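PDB 1UJN: dehydroquinate synthase, which probably catalyses the conversion of 3-deoxy-D-arabino-heptulosonate 7-phosphate to 3-dehydroquinate and phosphate, the second step of chorismate biosynthesis. Local coordinates for residues A[27-36]-A[82-92]; A[112-123]-A[148-159]. One frame throughout, in Å; residues are numbered along the deposited sequence.

Interaction 1 of 2, residues A[27-36]-A[82-92]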
# COMPACT_ATOMS: atom_id res chain seq x y z
N LEU A 27 -22.27 -2.25 10.65
CA LEU A 27 -20.88 -1.95 10.99
C LEU A 27 -20.52 -2.41 12.41
O LEU A 27 -21.31 -2.25 13.34
CB LEU A 27 -20.63 -0.45 10.83
CG LEU A 27 -20.93 0.06 9.42
CD1 LEU A 27 -20.85 1.58 9.38
CD2 LEU A 27 -19.93 -0.55 8.44
N ALA A 28 -19.33 -2.99 12.55
CA ALA A 28 -18.87 -3.49 13.85
C ALA A 28 -17.86 -2.56 14.52
O ALA A 28 -17.30 -2.90 15.56
CB ALA A 28 -18.27 -4.87 13.68
N GLY A 29 -17.62 -1.40 13.92
CA GLY A 29 -16.67 -0.47 14.49
C GLY A 29 -16.89 0.93 13.95
O GLY A 29 -17.87 1.17 13.25
N PRO A 30 -15.98 1.88 14.25
CA PRO A 30 -16.14 3.25 13.74
C PRO A 30 -16.13 3.28 12.22
O PRO A 30 -15.73 2.30 11.57
CB PRO A 30 -14.95 3.99 14.37
CG PRO A 30 -14.44 3.15 15.50
CD PRO A 30 -14.77 1.75 15.07
N ALA A 31 -16.58 4.39 11.64
CA ALA A 31 -16.65 4.51 10.19
C ALA A 31 -16.67 5.95 9.69
O ALA A 31 -16.94 6.89 10.45
CB ALA A 31 -17.88 3.77 9.68
N ALA A 32 -16.37 6.11 8.41
CA ALA A 32 -16.37 7.41 7.76
C ALA A 32 -16.84 7.14 6.34
O ALA A 32 -16.67 6.03 5.83
CB ALA A 32 -14.96 8.01 7.76
N LEU A 33 -17.43 8.14 5.70
CA LEU A 33 -17.93 7.95 4.35
C LEU A 33 -17.45 9.07 3.43
O LEU A 33 -17.60 10.25 3.73
CB LEU A 33 -19.47 7.89 4.36
CG LEU A 33 -20.22 7.53 3.06
CD1 LEU A 33 -21.61 6.99 3.41
CD2 LEU A 33 -20.33 8.76 2.16
N LEU A 34 -16.84 8.66 2.32
CA LEU A 34 -16.31 9.56 1.30
C LEU A 34 -17.26 9.45 0.10
O LEU A 34 -17.61 8.34 -0.31
CB LEU A 34 -14.91 9.09 0.90
CG LEU A 34 -14.10 9.95 -0.06
CD1 LEU A 34 -13.73 11.25 0.63
CD2 LEU A 34 -12.84 9.19 -0.50
N PHE A 35 -17.67 10.58 -0.47
CA PHE A 35 -18.61 10.54 -1.59
C PHE A 35 -18.40 11.60 -2.67
O PHE A 35 -17.84 12.66 -2.41
CB PHE A 35 -20.05 10.65 -1.07
CG PHE A 35 -20.37 11.99 -0.44
CD1 PHE A 35 -20.91 13.02 -1.20
CD2 PHE A 35 -20.12 12.21 0.91
CE1 PHE A 35 -21.21 14.26 -0.63
CE2 PHE A 35 -20.41 13.45 1.50
CZ PHE A 35 -20.96 14.47 0.73
N ASP A 36 -18.88 11.29 -3.87
CA ASP A 36 -18.82 12.20 -5.01
C ASP A 36 -19.99 13.16 -4.78
O ASP A 36 -21.12 12.71 -4.62
CB ASP A 36 -19.05 11.40 -6.31
CG ASP A 36 -19.05 12.28 -7.55
OD1 ASP A 36 -19.49 13.44 -7.47
OD2 ASP A 36 -18.61 11.79 -8.62
N LEU A 82 -9.97 8.28 13.71
CA LEU A 82 -10.45 6.95 13.32
C LEU A 82 -9.37 5.90 13.51
O LEU A 82 -8.25 6.05 13.01
CB LEU A 82 -10.94 6.95 11.87
CG LEU A 82 -12.32 7.57 11.65
CD1 LEU A 82 -12.65 7.58 10.17
CD2 LEU A 82 -13.36 6.78 12.42
N PRO A 83 -9.68 4.82 14.24
CA PRO A 83 -8.76 3.72 14.52
C PRO A 83 -8.64 2.68 13.41
O PRO A 83 -9.35 2.74 12.40
CB PRO A 83 -9.31 3.13 15.82
CG PRO A 83 -10.78 3.29 15.64
CD PRO A 83 -10.92 4.68 15.04
N ARG A 84 -7.74 1.73 13.61
CA ARG A 84 -7.45 0.67 12.63
C ARG A 84 -8.65 -0.25 12.35
O ARG A 84 -8.72 -0.94 11.34
CB ARG A 84 -6.27 -0.15 13.15
CG ARG A 84 -5.46 -0.79 12.03
CD ARG A 84 -4.22 -1.52 12.55
NE ARG A 84 -3.96 -2.73 11.76
CZ ARG A 84 -2.72 -3.25 11.81
NH1 ARG A 84 -1.79 -2.68 12.55
NH2 ARG A 84 -2.44 -4.36 11.11
N ASN A 85 -9.62 -0.31 13.25
CA ASN A 85 -10.78 -1.18 13.02
C ASN A 85 -11.92 -0.40 12.37
O ASN A 85 -13.05 -0.87 12.30
CB ASN A 85 -11.25 -1.83 14.33
CG ASN A 85 -11.83 -0.84 15.31
OD1 ASN A 85 -11.29 0.25 15.51
ND2 ASN A 85 -12.92 -1.22 15.96
N ALA A 86 -11.61 0.80 11.88
CA ALA A 86 -12.61 1.62 11.22
C ALA A 86 -12.87 1.11 9.80
O ALA A 86 -12.05 0.39 9.22
CB ALA A 86 -12.15 3.08 11.17
N THR A 87 -14.01 1.49 9.25
CA THR A 87 -14.38 1.12 7.89
C THR A 87 -14.64 2.38 7.10
O THR A 87 -15.33 3.29 7.57
CB THR A 87 -15.68 0.27 7.86
OG1 THR A 87 -15.48 -0.93 8.61
CG2 THR A 87 -16.05 -0.08 6.42
N LEU A 88 -14.09 2.45 5.89
CA LEU A 88 -14.30 3.61 5.03
C LEU A 88 -15.33 3.22 3.98
O LEU A 88 -15.15 2.24 3.26
CB LEU A 88 -13.00 3.99 4.31
CG LEU A 88 -13.09 5.19 3.36
CD1 LEU A 88 -13.37 6.46 4.17
CD2 LEU A 88 -11.79 5.35 2.59
N LEU A 89 -16.43 3.98 3.90
CA LEU A 89 -17.46 3.70 2.91
C LEU A 89 -17.22 4.67 1.75
O LEU A 89 -16.98 5.86 1.96
CB LEU A 89 -18.86 3.91 3.51
CG LEU A 89 -19.30 2.87 4.54
CD1 LEU A 89 -18.55 3.06 5.85
CD2 LEU A 89 -20.80 3.01 4.78
N VAL A 90 -17.25 4.15 0.53
CA VAL A 90 -16.99 4.99 -0.63
C VAL A 90 -18.15 4.97 -1.60
O VAL A 90 -18.49 3.92 -2.16
CB VAL A 90 -15.69 4.56 -1.35
CG1 VAL A 90 -15.31 5.58 -2.40
CG2 VAL A 90 -14.56 4.40 -0.33
N VAL A 91 -18.75 6.14 -1.81
CA VAL A 91 -19.91 6.26 -2.69
C VAL A 91 -19.59 7.16 -3.88
O VAL A 91 -19.37 8.36 -3.72
CB VAL A 91 -21.11 6.86 -1.91
CG1 VAL A 91 -22.36 6.83 -2.78
CG2 VAL A 91 -21.32 6.09 -0.60
N GLY A 92 -19.58 6.56 -5.07
CA GLY A 92 -19.28 7.33 -6.27
C GLY A 92 -18.87 6.43 -7.41
O GLY A 92 -19.08 5.21 -7.37
O HOH W 1 -14.60 -3.53 15.67
O HOH W 2 -15.75 -0.36 11.34
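A32 and L89 lie at the heart of a parallel strand pair, 31-36 beside 87-92. Six backbone hydrogen bonds join the strands: P30 O, A32 and L34 alternate with the N-H and C=O groups of T87, L89 and V91, and D36 N closes the series on V91 O. L89 N to A32 O is short, 2.8 Å, and almost straight (174°). T87 N to P30 O is more bent (148°), at the start of the pair, where a water also donates to P30 O and N85 O and accepts from T87 OG1. A second water links A28 O to N85 ND2.

Apolar contacts fall on two faces. A31, L33, F35, L89 and V91 share one. L33 and L89 cross there at about a right angle, and L33 CD2 meets V91 CG2 at 4.0 Å. L89 turns its CG anti to its carbonyl carbon (chi1 -70°), bringing CD1 4.0 Å from A31 CB, while helix 40-50 covers this side. On the reverse face L34, L88 and V90 pack against helix 94-106, and L82 CD1 presses tightly on A32 CB, 3.4 Å away; alanine's small CB suits that position. Beyond the strands, P30 CG rests on P83 CG at 3.7 Å, and N85 ND2 meets P30 CD at 3.6 Å, crossing the ring.

G92 ends its strand with backbone angles suited to glycine, close to T118 of the predicted NAD(+) site. Six backbone bonds, others from L33 and F35 to strand 55-58, and mostly apolar faces mark an interior alpha/beta strand pair, with two bound waters at its leading turn.

Interaction 2 of 2, residues A[112-123]-A[148-159]; sequences AYLAFPTTTLAI and FPQGVYAELRAL
Y113 runs alongside P149, both side chains heading in one direction. The tyrosine's CG sits between its backbone N and carbonyl carbon (chi1 76°), a setting that lays the ring along the proline. CB touches L88 O of the neighbouring strand; farther out, CE1 comes within 3.6 Å of F148 O and CE2 within 3.8 Å of P149 CB. One ring face receives P149 CA in a CH-pi contact, 3.9 Å from the centroid. At the tip, OH is 3.6 Å from P149 CD and hydrogen-bonds to the carbonyl of H147, so the hydroxyl is satisfied by a carbonyl while the ring packs on the proline.

The strands run parallel, with Q150 N bound to Y113 O, A115 N to G151 O and Y153 N to A115 O. F116 and Y153 follow, their rings oblique with planes at 31°, CD2 of F116 being 3.7 Å from Y153 CB. G151 has no side chain to oppose the Y153 ring folded back beside it.

P117 has no N-H to continue the pairing; its ring instead packs on V152 and A154, and the chains part. One water donates to P117 O and Y153 O and accepts from E155 N; another bridges P117 O to E155 O, and a third T118 O to A158 O. I123 CD1 meets L159 CD1 tip to tip at 4.0 Å. T119 OG1 caps helix 120-126 by accepting from A122 N.

Direct strand bonds thus give way to water bridges from P117 to T118, just before T119 caps the helix, consistent with T118 and T119 lying at the strand's C-terminal end, where NAD(+) is predicted to bind.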
# COMPACT_ATOMS: atom_id res chain seq x y z
N ALA A 112 -10.50 -1.55 6.38
CA ALA A 112 -11.52 -2.09 5.49
C ALA A 112 -12.30 -0.98 4.80
O ALA A 112 -12.41 0.14 5.31
CB ALA A 112 -12.48 -2.96 6.30
N TYR A 113 -12.81 -1.27 3.61
CA TYR A 113 -13.64 -0.30 2.92
C TYR A 113 -14.77 -1.00 2.20
O TYR A 113 -14.65 -2.17 1.81
CB TYR A 113 -12.84 0.60 1.97
CG TYR A 113 -12.41 -0.00 0.66
CD1 TYR A 113 -11.30 -0.83 0.58
CD2 TYR A 113 -13.07 0.32 -0.52
CE1 TYR A 113 -10.85 -1.32 -0.64
CE2 TYR A 113 -12.63 -0.16 -1.75
CZ TYR A 113 -11.52 -0.97 -1.81
OH TYR A 113 -11.05 -1.41 -3.03
N LEU A 114 -15.90 -0.30 2.09
CA LEU A 114 -17.08 -0.81 1.40
C LEU A 114 -17.30 0.10 0.21
O LEU A 114 -17.20 1.32 0.33
CB LEU A 114 -18.30 -0.75 2.32
CG LEU A 114 -18.28 -1.67 3.54
CD1 LEU A 114 -19.51 -1.39 4.40
CD2 LEU A 114 -18.27 -3.12 3.07
N ALA A 115 -17.59 -0.50 -0.94
CA ALA A 115 -17.81 0.28 -2.15
C ALA A 115 -19.28 0.34 -2.53
O ALA A 115 -19.99 -0.66 -2.50
CB ALA A 115 -17.01 -0.32 -3.29
N PHE A 116 -19.74 1.54 -2.90
CA PHE A 116 -21.11 1.75 -3.34
C PHE A 116 -21.00 2.46 -4.69
O PHE A 116 -21.11 3.68 -4.77
CB PHE A 116 -21.87 2.62 -2.35
CG PHE A 116 -22.04 1.98 -1.00
CD1 PHE A 116 -21.02 2.06 -0.06
CD2 PHE A 116 -23.19 1.28 -0.68
CE1 PHE A 116 -21.15 1.44 1.19
CE2 PHE A 116 -23.34 0.66 0.56
CZ PHE A 116 -22.31 0.74 1.50
N PRO A 117 -20.74 1.69 -5.75
CA PRO A 117 -20.60 2.26 -7.09
C PRO A 117 -21.87 2.95 -7.58
O PRO A 117 -22.98 2.47 -7.37
CB PRO A 117 -20.19 1.06 -7.94
CG PRO A 117 -20.87 -0.08 -7.26
CD PRO A 117 -20.66 0.22 -5.79
N THR A 118 -21.69 4.10 -8.23
CA THR A 118 -22.83 4.86 -8.73
C THR A 118 -22.76 5.12 -10.24
O THR A 118 -23.46 5.99 -10.76
CB THR A 118 -22.97 6.20 -7.99
OG1 THR A 118 -21.76 6.94 -8.10
CG2 THR A 118 -23.27 5.95 -6.51
N THR A 119 -21.91 4.37 -10.94
CA THR A 119 -21.80 4.50 -12.39
C THR A 119 -21.74 3.08 -12.94
O THR A 119 -21.41 2.14 -12.21
CB THR A 119 -20.50 5.24 -12.83
OG1 THR A 119 -19.36 4.42 -12.53
CG2 THR A 119 -20.38 6.59 -12.12
N THR A 120 -22.07 2.90 -14.22
CA THR A 120 -22.03 1.56 -14.79
C THR A 120 -20.59 1.07 -14.89
O THR A 120 -20.29 -0.10 -14.64
CB THR A 120 -22.68 1.52 -16.18
OG1 THR A 120 -22.24 2.63 -16.96
CG2 THR A 120 -24.20 1.57 -16.04
N LEU A 121 -19.68 1.97 -15.25
CA LEU A 121 -18.28 1.59 -15.37
C LEU A 121 -17.74 1.10 -14.03
O LEU A 121 -16.98 0.14 -13.97
CB LEU A 121 -17.44 2.79 -15.86
CG LEU A 121 -15.94 2.56 -16.06
CD1 LEU A 121 -15.71 1.40 -17.02
CD2 LEU A 121 -15.30 3.84 -16.60
N ALA A 122 -18.15 1.75 -12.93
CA ALA A 122 -17.68 1.33 -11.61
C ALA A 122 -18.26 -0.03 -11.24
O ALA A 122 -17.59 -0.84 -10.60
CB ALA A 122 -18.06 2.38 -10.57
N ILE A 123 -19.51 -0.28 -11.63
CA ILE A 123 -20.15 -1.55 -11.34
C ILE A 123 -19.50 -2.69 -12.14
O ILE A 123 -19.12 -3.71 -11.58
CB ILE A 123 -21.66 -1.51 -11.67
CG1 ILE A 123 -22.38 -0.51 -10.77
CG2 ILE A 123 -22.27 -2.91 -11.51
CD1 ILE A 123 -23.87 -0.35 -11.07
N PHE A 148 -8.69 -4.94 -1.79
CA PHE A 148 -10.04 -5.37 -2.11
C PHE A 148 -11.08 -4.89 -1.12
O PHE A 148 -10.84 -4.85 0.08
CB PHE A 148 -10.11 -6.89 -2.19
CG PHE A 148 -9.16 -7.48 -3.19
CD1 PHE A 148 -7.85 -7.73 -2.84
CD2 PHE A 148 -9.57 -7.72 -4.49
CE1 PHE A 148 -6.94 -8.21 -3.78
CE2 PHE A 148 -8.67 -8.20 -5.45
CZ PHE A 148 -7.36 -8.45 -5.09
N PRO A 149 -12.27 -4.54 -1.62
CA PRO A 149 -13.34 -4.08 -0.74
C PRO A 149 -13.87 -5.26 0.07
O PRO A 149 -13.70 -6.42 -0.31
CB PRO A 149 -14.38 -3.53 -1.71
CG PRO A 149 -14.23 -4.41 -2.90
CD PRO A 149 -12.72 -4.56 -3.03
N GLN A 150 -14.49 -4.95 1.19
CA GLN A 150 -15.06 -5.95 2.07
C GLN A 150 -16.44 -6.30 1.51
O GLN A 150 -17.05 -7.30 1.90
CB GLN A 150 -15.19 -5.34 3.47
CG GLN A 150 -15.58 -6.29 4.55
CD GLN A 150 -15.50 -5.63 5.90
OE1 GLN A 150 -14.53 -5.82 6.64
NE2 GLN A 150 -16.53 -4.87 6.25
N GLY A 151 -16.91 -5.48 0.59
CA GLY A 151 -18.20 -5.70 -0.04
C GLY A 151 -18.47 -4.60 -1.07
O GLY A 151 -17.95 -3.49 -0.94
N VAL A 152 -19.27 -4.91 -2.09
CA VAL A 152 -19.62 -3.94 -3.13
C VAL A 152 -21.15 -3.94 -3.21
O VAL A 152 -21.75 -5.00 -3.37
CB VAL A 152 -19.05 -4.32 -4.51
CG1 VAL A 152 -19.51 -3.30 -5.56
CG2 VAL A 152 -17.53 -4.35 -4.45
N TYR A 153 -21.75 -2.77 -3.11
CA TYR A 153 -23.20 -2.64 -3.13
C TYR A 153 -23.62 -1.62 -4.17
O TYR A 153 -23.48 -0.41 -3.96
CB TYR A 153 -23.67 -2.24 -1.73
CG TYR A 153 -23.28 -3.27 -0.70
CD1 TYR A 153 -24.11 -4.36 -0.42
CD2 TYR A 153 -22.02 -3.23 -0.08
CE1 TYR A 153 -23.70 -5.38 0.43
CE2 TYR A 153 -21.61 -4.26 0.78
CZ TYR A 153 -22.45 -5.33 1.02
OH TYR A 153 -22.04 -6.37 1.82
N ALA A 154 -24.13 -2.12 -5.29
CA ALA A 154 -24.56 -1.30 -6.43
C ALA A 154 -26.06 -1.07 -6.42
O ALA A 154 -26.84 -1.94 -6.83
CB ALA A 154 -24.15 -1.97 -7.74
N GLU A 155 -26.45 0.11 -5.96
CA GLU A 155 -27.85 0.51 -5.88
C GLU A 155 -28.24 1.06 -7.24
O GLU A 155 -27.84 2.16 -7.60
CB GLU A 155 -28.02 1.59 -4.81
CG GLU A 155 -29.42 2.16 -4.73
CD GLU A 155 -30.47 1.08 -4.60
OE1 GLU A 155 -30.41 0.30 -3.62
OE2 GLU A 155 -31.35 1.02 -5.48
N LEU A 156 -29.03 0.30 -7.99
CA LEU A 156 -29.44 0.72 -9.32
C LEU A 156 -30.24 2.03 -9.33
O LEU A 156 -30.21 2.77 -10.30
CB LEU A 156 -30.22 -0.41 -10.00
CG LEU A 156 -29.41 -1.70 -10.12
CD1 LEU A 156 -30.24 -2.79 -10.80
CD2 LEU A 156 -28.13 -1.44 -10.92
N ARG A 157 -30.94 2.32 -8.24
CA ARG A 157 -31.71 3.55 -8.20
C ARG A 157 -30.78 4.76 -8.33
O ARG A 157 -31.19 5.85 -8.70
CB ARG A 157 -32.46 3.61 -6.87
CG ARG A 157 -33.33 4.86 -6.76
CD ARG A 157 -34.30 4.78 -5.57
NE ARG A 157 -33.61 4.26 -4.38
CZ ARG A 157 -32.98 5.15 -3.59
NH1 ARG A 157 -33.00 6.43 -3.90
NH2 ARG A 157 -32.34 4.72 -2.50
N ALA A 158 -29.49 4.54 -8.07
CA ALA A 158 -28.51 5.62 -8.19
C ALA A 158 -28.09 5.90 -9.63
O ALA A 158 -27.60 6.99 -9.93
CB ALA A 158 -27.28 5.29 -7.34
N LEU A 159 -28.27 4.94 -10.53
CA LEU A 159 -27.89 5.11 -11.93
C LEU A 159 -28.84 5.98 -12.74
O LEU A 159 -28.51 6.39 -13.86
CB LEU A 159 -27.79 3.74 -12.62
CG LEU A 159 -26.77 2.74 -12.12
CD1 LEU A 159 -26.94 1.42 -12.87
CD2 LEU A 159 -25.37 3.30 -12.31
O HOH W 3 -11.46 -3.75 2.54
O HOH W 4 -24.36 1.89 -5.05
O HOH W 5 -25.25 2.17 -8.92
O HOH W 6 -25.20 8.14 -10.60

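Overall arrangement
After strands 2-6 and 12-17 comes strand 31-36; the chain then passes through helix 40-50, strand 55-58 and helix 67-80 before interaction 1 closes this loop at strand 87-92. Helix 94-106 leads on to strand 112-117, and interaction 2 closes a second, shorter loop, which holds the end of helix 120-126 and the hairpin 131-136/144-146. The two loops follow in series, neither nested nor crossed. Strands 87-92 and 112-117 are neighbours, probably hydrogen-bonded through V90 N to L114 O and V90 O to F116 N, so the contacts join into four consecutive parallel strands, 31-36, 87-92, 112-117 and 151-155, whose C-terminal side brings G92 beside T118 of the predicted NAD(+) site.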